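Local coordinates for protein putative esterase (Bacteroides intestinalis DSM 17393, PDB 5VOL) that acts as a ferulic acid esterase of carbohydrate esterase family 1, probably releasing ferulate from arabinoxylan in concert with xylanases, at residues N39-L47 with E78-T86; L95-M103 with M140-R151. One frame throughout, in Å; residues are numbered along the deposited sequence.

Contact 1: residues N39-L47 with E78-T86; sequences NKEKKYPVL and EACEMIIVT
P45 and L47 are tied to I83 and V85 by three backbone hydrogen bonds in parallel register. I83 donates through N to P45 O at 2.9 Å and accepts L47 N at its own O at 2.8 Å; this second bond is close to linear at the acceptor (C=O...donor angle 170°). V85 N then reaches L47 O at 3.0 Å. Weaker CA-H...O contacts reinforce the pairing: V46 CA lies 3.2 Å from I83 O, and I84 CA makes a similar approach to L47 O.

V46 with I83 and L47 with I84 are the first pairs of strands 46-50 and 83-87, adjacent parallel strands of the central sheet of the alpha/beta-hydrolase fold. Helix 66-76 lies between them in the chain, giving a beta-alpha-beta crossover, and it packs on I84.

Among the apolar contacts, V46 and I83 share one sheet face, with V46 CG2 4.0 Å from I83 CB. Ahead of the strand, Y44 CB rests on I83 CG1. Near the other face, which carries L47 and I84, M82 bends at its thioether, with SD 3.9 Å from L47 CB, and L265 of helix 254-271 touches both residues.

The charged contact lies at the loop end. K42, with CG anti to its N (chi1 -170°) and its chain extended, places NZ 2.6 Å from E81 OE1 in a salt bridge. The same oxygen sits at the edge of the Y44 ring, 3.8 Å from Y44 CE1, with ring and carboxylate planes 64° apart. S35 OG hydrogen-bonds both E81 OE1 and Y44 OH.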
loop_
_atom_site.group_PDB
_atom_site.type_symbol
_atom_site.label_atom_id
_atom_site.label_comp_id
_atom_site.label_asym_id
_atom_site.label_seq_id
_atom_site.Cartn_x
_atom_site.Cartn_y
_atom_site.Cartn_z
ATOM N N ASN C 39 -9.323 -5.097 32.306
ATOM C CA ASN C 39 -9.988 -3.920 32.835
ATOM C C ASN C 39 -11.496 -4.106 32.772
ATOM O O ASN C 39 -12.158 -3.603 31.863
ATOM C CB ASN C 39 -9.569 -2.672 32.066
ATOM C CG ASN C 39 -9.998 -1.392 32.757
ATOM O OD1 ASN C 39 -10.946 -1.384 33.550
ATOM N ND2 ASN C 39 -9.299 -0.300 32.462
ATOM N N LYS C 40 -12.034 -4.815 33.759
ATOM C CA LYS C 40 -13.439 -5.206 33.767
ATOM C C LYS C 40 -14.432 -4.036 33.752
ATOM O O LYS C 40 -15.634 -4.243 33.593
ATOM C CB LYS C 40 -13.702 -6.097 34.981
ATOM C CG LYS C 40 -12.963 -7.429 34.918
ATOM C CD LYS C 40 -13.682 -8.380 33.980
ATOM C CE LYS C 40 -12.874 -9.640 33.709
ATOM N NZ LYS C 40 -12.484 -10.343 34.960
ATOM N N GLU C 41 -13.939 -2.813 33.893
ATOM C CA GLU C 41 -14.823 -1.648 33.871
ATOM C C GLU C 41 -14.785 -0.897 32.540
ATOM O O GLU C 41 -15.567 0.027 32.325
ATOM C CB GLU C 41 -14.471 -0.679 35.007
ATOM C CG GLU C 41 -15.226 -0.926 36.312
ATOM C CD GLU C 41 -14.668 -2.101 37.099
ATOM O OE1 GLU C 41 -13.427 -2.267 37.130
ATOM O OE2 GLU C 41 -15.472 -2.858 37.684
ATOM N N LYS C 42 -13.871 -1.275 31.651
ATOM C CA LYS C 42 -13.754 -0.581 30.375
ATOM C C LYS C 42 -14.966 -0.846 29.484
ATOM O O LYS C 42 -15.418 -1.974 29.363
ATOM C CB LYS C 42 -12.466 -0.996 29.660
ATOM C CG LYS C 42 -12.134 -0.145 28.442
ATOM C CD LYS C 42 -10.723 -0.416 27.941
ATOM C CE LYS C 42 -10.407 0.414 26.700
ATOM N NZ LYS C 42 -9.089 0.038 26.085
ATOM N N LYS C 43 -15.494 0.208 28.875
ATOM C CA LYS C 43 -16.543 0.080 27.871
ATOM C C LYS C 43 -15.939 0.335 26.492
ATOM O O LYS C 43 -14.963 1.069 26.381
ATOM C CB LYS C 43 -17.683 1.059 28.135
ATOM C CG LYS C 43 -18.368 0.891 29.495
ATOM C CD LYS C 43 -19.104 -0.438 29.592
ATOM C CE LYS C 43 -20.246 -0.380 30.620
ATOM N NZ LYS C 43 -21.420 0.422 30.134
ATOM N N TYR C 44 -16.536 -0.246 25.453
ATOM C CA TYR C 44 -15.950 -0.240 24.115
ATOM C C TYR C 44 -16.903 0.221 23.022
ATOM O O TYR C 44 -18.123 0.069 23.144
ATOM C CB TYR C 44 -15.459 -1.642 23.757
ATOM C CG TYR C 44 -14.493 -2.263 24.737
ATOM C CD1 TYR C 44 -13.119 -2.044 24.630
ATOM C CD2 TYR C 44 -14.947 -3.078 25.757
ATOM C CE1 TYR C 44 -12.233 -2.628 25.519
ATOM C CE2 TYR C 44 -14.068 -3.661 26.655
ATOM C CZ TYR C 44 -12.717 -3.432 26.533
ATOM O OH TYR C 44 -11.855 -4.019 27.430
ATOM N N PRO C 45 -16.353 0.779 21.934
ATOM C CA PRO C 45 -17.204 0.906 20.756
ATOM C C PRO C 45 -17.476 -0.476 20.160
ATOM O O PRO C 45 -16.861 -1.461 20.573
ATOM C CB PRO C 45 -16.387 1.788 19.801
ATOM C CG PRO C 45 -15.013 1.819 20.351
ATOM C CD PRO C 45 -15.065 1.491 21.791
ATOM N N VAL C 46 -18.407 -0.548 19.217
ATOM C CA VAL C 46 -18.735 -1.821 18.600
ATOM C C VAL C 46 -18.856 -1.681 17.092
ATOM O O VAL C 46 -19.355 -0.673 16.572
ATOM C CB VAL C 46 -20.049 -2.430 19.174
ATOM C CG1 VAL C 46 -21.239 -1.555 18.833
ATOM C CG2 VAL C 46 -20.253 -3.844 18.628
ATOM N N LEU C 47 -18.351 -2.698 16.403
ATOM C CA LEU C 47 -18.550 -2.854 14.976
ATOM C C LEU C 47 -19.367 -4.129 14.722
ATOM O O LEU C 47 -18.944 -5.229 15.092
ATOM C CB LEU C 47 -17.204 -2.939 14.230
ATOM C CG LEU C 47 -17.300 -3.302 12.742
ATOM C CD1 LEU C 47 -17.993 -2.192 11.969
ATOM C CD2 LEU C 47 -15.899 -3.569 12.153
ATOM N N GLU C 78 -3.551 2.131 14.902
ATOM C CA GLU C 78 -4.403 2.435 13.760
ATOM C C GLU C 78 -5.872 2.060 14.006
ATOM O O GLU C 78 -6.780 2.683 13.451
ATOM C CB GLU C 78 -3.887 1.719 12.514
ATOM C CG GLU C 78 -2.553 2.251 12.012
ATOM C CD GLU C 78 -2.009 1.393 10.906
ATOM O OE1 GLU C 78 -2.546 1.474 9.781
ATOM O OE2 GLU C 78 -1.079 0.609 11.175
ATOM N N ALA C 79 -6.106 1.036 14.824
ATOM C CA ALA C 79 -7.473 0.739 15.254
ATOM C C ALA C 79 -7.547 0.856 16.764
ATOM O O ALA C 79 -6.591 0.511 17.452
ATOM C CB ALA C 79 -7.897 -0.668 14.796
ATOM N N CYS C 80 -8.668 1.347 17.286
ATOM C CA CYS C 80 -8.885 1.311 18.730
ATOM C C CYS C 80 -9.450 -0.054 19.132
ATOM O O CYS C 80 -9.966 -0.800 18.292
ATOM C CB CYS C 80 -9.836 2.427 19.170
ATOM S SG CYS C 80 -11.552 2.174 18.594
ATOM N N GLU C 81 -9.328 -0.410 20.403
ATOM C CA GLU C 81 -9.984 -1.620 20.862
ATOM C C GLU C 81 -11.497 -1.453 20.688
ATOM O O GLU C 81 -12.055 -0.392 20.948
ATOM C CB GLU C 81 -9.637 -1.922 22.310
ATOM C CG GLU C 81 -8.204 -2.330 22.538
ATOM C CD GLU C 81 -8.013 -2.863 23.938
ATOM O OE1 GLU C 81 -8.554 -2.238 24.869
ATOM O OE2 GLU C 81 -7.362 -3.909 24.113
ATOM N N MET C 82 -12.151 -2.495 20.202
ATOM C CA MET C 82 -13.583 -2.438 19.955
ATOM C C MET C 82 -14.150 -3.848 19.984
ATOM O O MET C 82 -13.437 -4.817 19.718
ATOM C CB MET C 82 -13.893 -1.776 18.602
ATOM C CG MET C 82 -13.560 -2.652 17.356
ATOM S SD MET C 82 -13.784 -1.775 15.781
ATOM C CE MET C 82 -12.145 -1.026 15.579
ATOM N N ILE C 83 -15.427 -3.952 20.329
ATOM C CA ILE C 83 -16.165 -5.209 20.202
ATOM C C ILE C 83 -16.518 -5.392 18.727
ATOM O O ILE C 83 -17.001 -4.456 18.076
ATOM C CB ILE C 83 -17.464 -5.212 21.069
ATOM C CG1 ILE C 83 -17.148 -4.859 22.530
ATOM C CG2 ILE C 83 -18.190 -6.547 20.964
ATOM C CD1 ILE C 83 -16.225 -5.840 23.228
ATOM N N ILE C 84 -16.252 -6.576 18.186
ATOM C CA ILE C 84 -16.658 -6.869 16.824
ATOM C C ILE C 84 -17.562 -8.109 16.855
ATOM O O ILE C 84 -17.223 -9.120 17.472
ATOM C CB ILE C 84 -15.453 -7.106 15.888
ATOM C CG1 ILE C 84 -14.480 -5.926 15.954
ATOM C CG2 ILE C 84 -15.914 -7.237 14.432
ATOM C CD1 ILE C 84 -13.196 -6.202 15.200
ATOM N N VAL C 85 -18.710 -8.038 16.198
ATOM C CA VAL C 85 -19.639 -9.171 16.296
ATOM C C VAL C 85 -20.320 -9.488 14.972
ATOM O O VAL C 85 -20.714 -8.593 14.220
ATOM C CB VAL C 85 -20.708 -8.909 17.376
ATOM C CG1 VAL C 85 -21.510 -7.707 17.004
ATOM C CG2 VAL C 85 -21.628 -10.136 17.570
ATOM N N THR C 86 -20.441 -10.787 14.707
ATOM C CA THR C 86 -21.070 -11.297 13.500
ATOM C C THR C 86 -22.194 -12.253 13.915
ATOM O O THR C 86 -21.915 -13.307 14.490
ATOM C CB THR C 86 -20.058 -12.044 12.614
ATOM O OG1 THR C 86 -18.966 -11.170 12.271
ATOM C CG2 THR C 86 -20.743 -12.575 11.330
#

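Contact 2: residues L95-M103 with M140-R151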
loop_
_atom_site.group_PDB
_atom_site.type_symbol
_atom_site.label_atom_id
_atom_site.label_comp_id
_atom_site.label_asym_id
_atom_site.label_seq_id
_atom_site.Cartn_x
_atom_site.Cartn_y
_atom_site.Cartn_z
ATOM N N LEU C 95 -32.017 -24.466 2.489
ATOM C CA LEU C 95 -32.478 -25.009 3.763
ATOM C C LEU C 95 -32.721 -23.926 4.803
ATOM O O LEU C 95 -33.652 -24.032 5.601
ATOM C CB LEU C 95 -31.463 -26.008 4.332
ATOM C CG LEU C 95 -30.967 -27.182 3.487
ATOM C CD1 LEU C 95 -30.094 -28.093 4.338
ATOM C CD2 LEU C 95 -32.118 -27.946 2.907
ATOM N N GLU C 96 -31.858 -22.905 4.800
ATOM C CA GLU C 96 -31.799 -21.912 5.876
ATOM C C GLU C 96 -32.159 -20.502 5.407
ATOM O O GLU C 96 -31.894 -20.124 4.271
ATOM C CB GLU C 96 -30.393 -21.883 6.498
ATOM C CG GLU C 96 -29.880 -23.227 6.967
ATOM C CD GLU C 96 -30.746 -23.834 8.065
ATOM O OE1 GLU C 96 -31.459 -23.081 8.761
ATOM O OE2 GLU C 96 -30.706 -25.068 8.231
ATOM N N TRP C 97 -32.736 -19.720 6.303
ATOM C CA TRP C 97 -33.021 -18.326 6.017
ATOM C C TRP C 97 -31.742 -17.496 5.859
ATOM O O TRP C 97 -30.918 -17.444 6.772
ATOM C CB TRP C 97 -33.859 -17.727 7.125
ATOM C CG TRP C 97 -35.289 -18.175 7.145
ATOM C CD1 TRP C 97 -35.849 -19.098 7.976
ATOM C CD2 TRP C 97 -36.342 -17.694 6.310
ATOM N NE1 TRP C 97 -37.190 -19.226 7.705
ATOM C CE2 TRP C 97 -37.518 -18.370 6.689
ATOM C CE3 TRP C 97 -36.405 -16.757 5.276
ATOM C CZ2 TRP C 97 -38.744 -18.134 6.076
ATOM C CZ3 TRP C 97 -37.621 -16.528 4.662
ATOM C CH2 TRP C 97 -38.775 -17.212 5.066
ATOM N N ASN C 98 -31.604 -16.849 4.708
ATOM C CA ASN C 98 -30.531 -15.879 4.465
ATOM C C ASN C 98 -31.094 -14.463 4.414
ATOM O O ASN C 98 -32.126 -14.230 3.792
ATOM C CB ASN C 98 -29.812 -16.194 3.151
ATOM C CG ASN C 98 -28.775 -17.283 3.298
ATOM O OD1 ASN C 98 -27.571 -17.023 3.203
ATOM N ND2 ASN C 98 -29.229 -18.515 3.517
ATOM N N GLY C 99 -30.437 -13.507 5.062
ATOM C CA GLY C 99 -30.871 -12.129 4.907
ATOM C C GLY C 99 -30.979 -11.335 6.188
ATOM O O GLY C 99 -31.002 -11.911 7.272
ATOM N N TYR C 100 -31.072 -10.010 6.053
ATOM C CA TYR C 100 -30.947 -9.090 7.190
ATOM C C TYR C 100 -32.203 -8.264 7.446
ATOM O O TYR C 100 -32.328 -7.647 8.497
ATOM C CB TYR C 100 -29.725 -8.148 6.981
ATOM C CG TYR C 100 -28.435 -8.930 7.043
ATOM C CD1 TYR C 100 -27.947 -9.374 8.260
ATOM C CD2 TYR C 100 -27.751 -9.291 5.885
ATOM C CE1 TYR C 100 -26.801 -10.138 8.335
ATOM C CE2 TYR C 100 -26.597 -10.052 5.948
ATOM C CZ TYR C 100 -26.128 -10.468 7.187
ATOM O OH TYR C 100 -24.990 -11.235 7.302
ATOM N N PHE C 101 -33.137 -8.249 6.498
ATOM C CA PHE C 101 -34.325 -7.414 6.663
ATOM C C PHE C 101 -35.517 -8.272 7.105
ATOM O O PHE C 101 -35.473 -9.498 7.010
ATOM C CB PHE C 101 -34.648 -6.680 5.362
ATOM C CG PHE C 101 -33.432 -6.063 4.690
ATOM C CD1 PHE C 101 -32.553 -5.277 5.411
ATOM C CD2 PHE C 101 -33.181 -6.279 3.344
ATOM C CE1 PHE C 101 -31.430 -4.705 4.803
ATOM C CE2 PHE C 101 -32.063 -5.712 2.720
ATOM C CZ PHE C 101 -31.188 -4.918 3.455
ATOM N N ASP C 102 -36.572 -7.626 7.587
ATOM C CA ASP C 102 -37.791 -8.341 7.967
ATOM C C ASP C 102 -38.475 -8.941 6.751
ATOM O O ASP C 102 -38.843 -8.234 5.806
ATOM C CB ASP C 102 -38.736 -7.410 8.720
ATOM C CG ASP C 102 -38.449 -7.381 10.191
ATOM O OD1 ASP C 102 -37.456 -8.020 10.613
ATOM O OD2 ASP C 102 -39.215 -6.740 10.942
ATOM N N MET C 103 -38.610 -10.261 6.781
ATOM C CA MET C 103 -39.276 -11.008 5.725
ATOM C C MET C 103 -40.454 -11.810 6.304
ATOM O O MET C 103 -40.504 -12.069 7.506
ATOM C CB MET C 103 -38.277 -11.933 5.026
ATOM C CG MET C 103 -37.100 -11.176 4.364
ATOM S SD MET C 103 -35.763 -12.246 3.808
ATOM C CE MET C 103 -35.179 -12.870 5.379
ATOM N N MET C 140 -24.127 -9.827 0.542
ATOM C CA MET C 140 -25.418 -9.686 1.206
ATOM C C MET C 140 -25.272 -8.856 2.473
ATOM O O MET C 140 -26.098 -7.988 2.755
ATOM C CB MET C 140 -26.015 -11.061 1.546
ATOM C CG MET C 140 -27.386 -11.035 2.215
ATOM S SD MET C 140 -28.031 -12.712 2.511
ATOM C CE MET C 140 -27.161 -13.200 3.997
ATOM N N GLY C 141 -24.224 -9.143 3.241
ATOM C CA GLY C 141 -23.916 -8.390 4.449
ATOM C C GLY C 141 -23.562 -6.926 4.209
ATOM O O GLY C 141 -23.792 -6.084 5.077
ATOM N N GLY C 142 -23.006 -6.624 3.037
ATOM C CA GLY C 142 -22.729 -5.255 2.635
ATOM C C GLY C 142 -24.010 -4.494 2.339
ATOM O O GLY C 142 -24.121 -3.307 2.635
ATOM N N GLY C 143 -24.986 -5.174 1.738
ATOM C CA GLY C 143 -26.273 -4.547 1.495
ATOM C C GLY C 143 -27.018 -4.361 2.804
ATOM O O GLY C 143 -27.655 -3.333 3.029
ATOM N N GLY C 144 -26.936 -5.363 3.674
ATOM C CA GLY C 144 -27.523 -5.269 4.995
ATOM C C GLY C 144 -26.967 -4.083 5.776
ATOM O O GLY C 144 -27.706 -3.301 6.373
ATOM N N ALA C 145 -25.649 -3.953 5.767
ATOM C CA ALA C 145 -24.985 -2.871 6.477
ATOM C C ALA C 145 -25.451 -1.510 5.952
ATOM O O ALA C 145 -25.792 -0.620 6.710
ATOM C CB ALA C 145 -23.460 -3.023 6.345
ATOM N N THR C 146 -25.475 -1.371 4.638
ATOM C CA THR C 146 -25.814 -0.114 4.003
ATOM C C THR C 146 -27.267 0.291 4.281
ATOM O O THR C 146 -27.528 1.427 4.667
ATOM C CB THR C 146 -25.564 -0.199 2.487
ATOM O OG1 THR C 146 -24.163 -0.400 2.241
ATOM C CG2 THR C 146 -25.993 1.072 1.792
ATOM N N ASN C 147 -28.211 -0.634 4.106
ATOM C CA ASN C 147 -29.621 -0.288 4.294
ATOM C C ASN C 147 -29.952 -0.074 5.775
ATOM O O ASN C 147 -30.786 0.758 6.102
ATOM C CB ASN C 147 -30.544 -1.358 3.672
ATOM C CG ASN C 147 -31.988 -0.870 3.510
ATOM O OD1 ASN C 147 -32.920 -1.546 3.932
ATOM N ND2 ASN C 147 -32.171 0.313 2.913
ATOM N N TYR C 148 -29.278 -0.790 6.670
ATOM C CA TYR C 148 -29.413 -0.518 8.098
ATOM C C TYR C 148 -28.972 0.912 8.405
ATOM O O TYR C 148 -29.608 1.634 9.193
ATOM C CB TYR C 148 -28.575 -1.482 8.941
ATOM C CG TYR C 148 -29.187 -2.834 9.266
ATOM C CD1 TYR C 148 -30.325 -3.300 8.620
ATOM C CD2 TYR C 148 -28.607 -3.646 10.238
ATOM C CE1 TYR C 148 -30.874 -4.569 8.944
ATOM C CE2 TYR C 148 -29.134 -4.890 10.563
ATOM C CZ TYR C 148 -30.266 -5.348 9.924
ATOM O OH TYR C 148 -30.747 -6.599 10.272
ATOM N N GLY C 149 -27.858 1.312 7.797
ATOM C CA GLY C 149 -27.334 2.649 8.018
ATOM C C GLY C 149 -28.272 3.685 7.430
ATOM O O GLY C 149 -28.426 4.778 7.967
ATOM N N GLN C 150 -28.917 3.326 6.327
ATOM C CA GLN C 150 -29.843 4.218 5.653
ATOM C C GLN C 150 -31.129 4.421 6.474
ATOM O O GLN C 150 -31.614 5.548 6.625
ATOM C CB GLN C 150 -30.172 3.668 4.264
ATOM C CG GLN C 150 -29.042 3.803 3.233
ATOM C CD GLN C 150 -29.418 3.203 1.886
ATOM O OE1 GLN C 150 -30.136 2.204 1.829
ATOM N NE2 GLN C 150 -28.944 3.816 0.796
ATOM N N ARG C 151 -31.678 3.336 7.013
ATOM C CA ARG C 151 -32.962 3.427 7.710
ATOM C C ARG C 151 -32.786 3.581 9.227
ATOM O O ARG C 151 -33.739 3.898 9.935
ATOM C CB ARG C 151 -33.843 2.202 7.376
ATOM C CG ARG C 151 -34.488 2.275 5.984
ATOM C CD ARG C 151 -35.434 1.100 5.648
ATOM N NE ARG C 151 -34.719 -0.168 5.557
ATOM C CZ ARG C 151 -34.648 -1.047 6.550
ATOM N NH1 ARG C 151 -35.277 -0.803 7.691
ATOM N NH2 ARG C 151 -33.965 -2.178 6.398
#
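M140 leaves the helix with CG anti to the backbone N (chi1 -179°) and bends at its thioether, which brings CE to 3.7 Å from Y100 CE2 and 3.5 Å from G99 N. The Y100 ring, its CG anti to the carbonyl carbon (chi1 -67°), lies close against the helix backbone, CE2 reaching G141 CA at 3.5 Å and CD2 passing G144 CA at 4.1 Å; a side chain at G144 would run into it. G141 belongs to a GxSxG sequence consistent with a nucleophile elbow at the start of this helix.

One turn beyond G144, Y148 OH donates to Y100 O at 2.6 Å. N147 OD1 stands over one face of the F101 ring, 3.6 Å from F101 CE1, with ring and amide planes 82° apart. Side-on, R151 grips that OD1 with NE and NH2, and its guanidinium edge also meets F101 CD1. N147 ND2 donates to Q150 OE1, fixing the amide's rotation. With an alanine at N147, the F101 face would probably lose its cover and R151 its shared acceptor, leaving the guanidinium held mainly by E109 and less fixed beside F101.

E109, the salt-bridge partner of R151, belongs to helix 108-123; the Y100 hydroxyl is hydrogen-bonded to the backbone O of H51, helix 182-192 touches F101 through S189, and helix 140-151 itself follows strand 133-138 of the central sheet.

How the contacts relate
Both contacts are largely buried, contact 2 almost wholly so among its touching residues, and contact 2 lies nearer the middle of the chain, its centre about 8 Å from that of the chain against 16 Å for contact 1. Their own centres are 23 Å apart, and their nearest atoms, about 6 Å apart, do not touch. Contact 1 pairs two strands within the sheet, so backbone bonds and aliphatic side chains dominate, with an ion pair at its less buried loop end. Contact 2 sets a loop against a helix and relies on aromatic rings, glycines and a single bond across to a carbonyl. Strand 133-138 links them: L47 packs on it, and it leads into helix 140-151.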